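Local coordinates for protein putative oxidoreductase (Thermus thermophilus, PDB 2ISM) that is of unknown function but is probably an oxidoreductase, folded as a six-bladed beta-propeller, with a calcium ion in the model, at residues B[30-35]-B[316-321]. Residues are numbered along the deposited sequence; the frame is centred on the assembly and turned at random.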
ATOM      1  N   LEU B  30     -21.068  15.480  -6.984  1.00 17.13           N
ATOM      2  CA  LEU B  30     -21.973  14.554  -6.302  1.00 17.55           C
ATOM      3  C   LEU B  30     -22.583  15.160  -5.040  1.00 18.74           C
ATOM      4  O   LEU B  30     -22.000  16.051  -4.420  1.00 18.42           O
ATOM      5  CB  LEU B  30     -21.219  13.268  -5.937  1.00 14.48           C
ATOM      6  CG  LEU B  30     -20.551  12.512  -7.095  1.00 17.54           C
ATOM      7  CD1 LEU B  30     -19.425  11.642  -6.564  1.00 17.07           C
ATOM      8  CD2 LEU B  30     -21.591  11.666  -7.833  1.00 15.66           C
ATOM      9  N   GLU B  31     -23.760  14.678  -4.659  1.00 16.81           N
ATOM     10  CA  GLU B  31     -24.414  15.183  -3.461  1.00 12.06           C
ATOM     11  C   GLU B  31     -24.334  14.138  -2.356  1.00 15.24           C
ATOM     12  O   GLU B  31     -25.143  13.213  -2.299  1.00 12.02           O
ATOM     13  CB  GLU B  31     -25.876  15.525  -3.746  1.00 14.09           C
ATOM     14  CG  GLU B  31     -26.448  16.515  -2.749  1.00 21.45           C
ATOM     15  CD  GLU B  31     -27.895  16.855  -3.021  1.00 30.35           C
ATOM     16  OE1 GLU B  31     -28.381  16.560  -4.137  1.00 27.81           O
ATOM     17  OE2 GLU B  31     -28.539  17.425  -2.115  1.00 35.07           O
ATOM     18  N   VAL B  32     -23.341  14.297  -1.491  1.00 12.04           N
ATOM     19  CA  VAL B  32     -23.115  13.391  -0.371  1.00 14.35           C
ATOM     20  C   VAL B  32     -22.895  11.927  -0.779  1.00 13.92           C
ATOM     21  O   VAL B  32     -23.726  11.058  -0.497  1.00 13.17           O
ATOM     22  CB  VAL B  32     -24.286  13.458   0.650  1.00 16.96           C
ATOM     23  CG1 VAL B  32     -23.883  12.767   1.955  1.00 16.42           C
ATOM     24  CG2 VAL B  32     -24.662  14.914   0.921  1.00 13.08           C
ATOM     25  N   PRO B  33     -21.780  11.641  -1.475  1.00 13.75           N
ATOM     26  CA  PRO B  33     -21.491  10.260  -1.886  1.00 15.33           C
ATOM     27  C   PRO B  33     -21.178   9.480  -0.610  1.00 13.77           C
ATOM     28  O   PRO B  33     -20.086   9.580  -0.046  1.00 15.54           O
ATOM     29  CB  PRO B  33     -20.283  10.417  -2.811  1.00 11.34           C
ATOM     30  CG  PRO B  33     -19.632  11.680  -2.325  1.00 15.24           C
ATOM     31  CD  PRO B  33     -20.812  12.578  -2.067  1.00 13.32           C
ATOM     32  N   TRP B  34     -22.156   8.701  -0.169  1.00 13.09           N
ATOM     33  CA  TRP B  34     -22.076   7.946   1.077  1.00  8.58           C
ATOM     34  C   TRP B  34     -21.269   6.657   1.043  1.00 11.88           C
ATOM     35  O   TRP B  34     -20.622   6.303   2.032  1.00 10.78           O
ATOM     36  CB  TRP B  34     -23.496   7.620   1.542  1.00 10.15           C
ATOM     37  CG  TRP B  34     -23.739   7.832   3.000  1.00  9.49           C
ATOM     38  CD1 TRP B  34     -24.154   8.986   3.608  1.00  9.39           C
ATOM     39  CD2 TRP B  34     -23.596   6.860   4.039  1.00  7.51           C
ATOM     40  NE1 TRP B  34     -24.279   8.789   4.963  1.00  9.87           N
ATOM     41  CE2 TRP B  34     -23.944   7.493   5.255  1.00  9.76           C
ATOM     42  CE3 TRP B  34     -23.208   5.510   4.061  1.00  9.71           C
ATOM     43  CZ2 TRP B  34     -23.917   6.824   6.484  1.00 11.62           C
ATOM     44  CZ3 TRP B  34     -23.182   4.844   5.288  1.00  8.88           C
ATOM     45  CH2 TRP B  34     -23.536   5.503   6.479  1.00 11.02           C
ATOM     46  N   ALA B  35     -21.333   5.947  -0.079  1.00  7.97           N
ATOM     47  CA  ALA B  35     -20.634   4.673  -0.223  1.00  8.30           C
ATOM     48  C   ALA B  35     -20.235   4.403  -1.666  1.00 13.80           C
ATOM     49  O   ALA B  35     -20.854   4.920  -2.599  1.00 12.32           O
ATOM     50  CB  ALA B  35     -21.526   3.540   0.282  1.00  8.73           C
ATOM     51  N   ARG B 316     -14.895  17.902   4.535  1.00 11.98           N
ATOM     52  CA  ARG B 316     -15.399  16.732   5.246  1.00 11.46           C
ATOM     53  C   ARG B 316     -15.211  15.452   4.431  1.00 10.44           C
ATOM     54  O   ARG B 316     -15.501  15.419   3.238  1.00 11.00           O
ATOM     55  CB  ARG B 316     -16.886  16.936   5.561  1.00 11.56           C
ATOM     56  CG  ARG B 316     -17.169  18.152   6.433  1.00 14.88           C
ATOM     57  CD  ARG B 316     -18.642  18.541   6.388  1.00 13.49           C
ATOM     58  NE  ARG B 316     -19.530  17.485   6.872  1.00 16.88           N
ATOM     59  CZ  ARG B 316     -19.710  17.184   8.155  1.00 15.63           C
ATOM     60  NH1 ARG B 316     -19.061  17.855   9.099  1.00 14.73           N
ATOM     61  NH2 ARG B 316     -20.549  16.213   8.495  1.00 17.23           N
ATOM     62  N   LEU B 317     -14.717  14.401   5.079  1.00 13.26           N
ATOM     63  CA  LEU B 317     -14.504  13.123   4.399  1.00 11.65           C
ATOM     64  C   LEU B 317     -15.292  11.947   4.970  1.00 13.87           C
ATOM     65  O   LEU B 317     -15.129  11.599   6.140  1.00 16.30           O
ATOM     66  CB  LEU B 317     -13.047  12.674   4.555  1.00 12.08           C
ATOM     67  CG  LEU B 317     -11.986  13.694   4.105  1.00 17.38           C
ATOM     68  CD1 LEU B 317     -10.603  13.062   4.178  1.00 11.46           C
ATOM     69  CD2 LEU B 317     -12.276  14.159   2.681  1.00 12.07           C
ATOM     70  N   ARG B 318     -16.142  11.332   4.149  1.00 12.04           N
ATOM     71  CA  ARG B 318     -16.967  10.221   4.619  1.00 12.65           C
ATOM     72  C   ARG B 318     -16.758   8.745   4.281  1.00 13.20           C
ATOM     73  O   ARG B 318     -16.753   7.896   5.175  1.00 10.34           O
ATOM     74  CB  ARG B 318     -18.367  10.543   4.078  1.00 11.92           C
ATOM     75  CG  ARG B 318     -19.479   9.705   4.695  1.00 11.46           C
ATOM     76  CD  ARG B 318     -20.854  10.168   4.219  1.00 12.50           C
ATOM     77  NE  ARG B 318     -21.308  11.403   4.863  1.00 14.12           N
ATOM     78  CZ  ARG B 318     -21.816  11.469   6.091  1.00 12.64           C
ATOM     79  NH1 ARG B 318     -21.935  10.370   6.821  1.00 11.94           N
ATOM     80  NH2 ARG B 318     -22.229  12.632   6.584  1.00 13.01           N
ATOM     81  N   GLU B 319     -16.588   8.437   2.999  1.00 12.95           N
ATOM     82  CA  GLU B 319     -16.382   7.055   2.574  1.00 14.66           C
ATOM     83  C   GLU B 319     -14.876   6.885   2.375  1.00 14.64           C
ATOM     84  O   GLU B 319     -14.166   7.838   2.057  1.00 12.06           O
ATOM     85  CB  GLU B 319     -17.110   6.722   1.260  1.00 11.45           C
ATOM     86  CG  GLU B 319     -16.649   5.423   0.569  1.00 15.17           C
ATOM     87  CD  GLU B 319     -17.037   4.158   1.327  1.00 18.45           C
ATOM     88  OE1 GLU B 319     -16.669   4.034   2.513  1.00 13.93           O
ATOM     89  OE2 GLU B 319     -17.705   3.281   0.731  1.00 15.56           O
ATOM     90  N   VAL B 320     -14.396   5.666   2.589  1.00 14.41           N
ATOM     91  CA  VAL B 320     -12.990   5.336   2.391  1.00 14.07           C
ATOM     92  C   VAL B 320     -12.896   3.830   2.178  1.00 16.10           C
ATOM     93  O   VAL B 320     -13.287   3.041   3.039  1.00 18.14           O
ATOM     94  CB  VAL B 320     -12.101   5.778   3.595  1.00 16.88           C
ATOM     95  CG1 VAL B 320     -12.682   5.287   4.899  1.00 20.11           C
ATOM     96  CG2 VAL B 320     -10.684   5.247   3.413  1.00 21.02           C
ATOM     97  N   GLN B 321     -12.399   3.441   1.009  1.00 14.40           N
ATOM     98  CA  GLN B 321     -12.268   2.036   0.652  1.00 22.55           C
ATOM     99  C   GLN B 321     -11.072   1.796  -0.243  1.00 19.96           C
ATOM    100  O   GLN B 321     -10.693   2.659  -1.034  1.00 22.26           O
ATOM    101  CB  GLN B 321     -13.499   1.543  -0.108  1.00 23.73           C
ATOM    102  CG  GLN B 321     -14.696   1.183   0.733  1.00 42.37           C
ATOM    103  CD  GLN B 321     -15.604   0.214   0.007  1.00 48.19           C
ATOM    104  OE1 GLN B 321     -15.284  -0.967  -0.132  1.00 53.68           O
ATOM    105  NE2 GLN B 321     -16.734   0.712  -0.481  1.00 50.93           N
TER
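Over one face of the Trp34 indole, offset toward the rim, lies Arg318 CD, 3.8 Å from the centroid of the five-membered ring in a CH-pi contact. This joins neighbouring blades of a six-bladed beta-propeller, where strands 33-38 and 317-322 are end strands of adjacent four-stranded sheets. Trp34 NE1 in turn lies over one face of the Arg318 guanidinium, the two planes 16° apart, with NH1 of Arg318 3.4 Å from Trp34 NE1. Both nitrogens are donors, so this is a van der Waals contact and no hydrogen bond. Val32 CG1 approaches the guanidinium obliquely, 4.1 Å from Arg318 NE. The polar end of Arg318 is held by Ser333 and Asp336, which follow strand 328-332 of the same blade: NE bonds Ser333 OG, and NH2 makes a salt bridge to Asp336, which Arg316 shares.

No hydrogen bond links 30-35 to 316-321. The short strands 33-35 and 317-321 run in roughly the same sense, 39° apart in direction and 6.1 Å at closest.

Further along, Glu319 leans its CB on Trp34 O at 3.6 Å. The chain then bends at chi2 (69°), laying the carboxylate beside Ala35. There it bridges three blades: OE2 accepts from Leu36 N, OE1 from Asn272 ND2 on strand 270-276. Within 316-321, Val320 N also donates to OE1. Gln321 NE2 reaches Glu319 OE2 at 3.0 Å from above the carboxylate plane, while that same oxygen lies 3.4 Å from Ala35 CA.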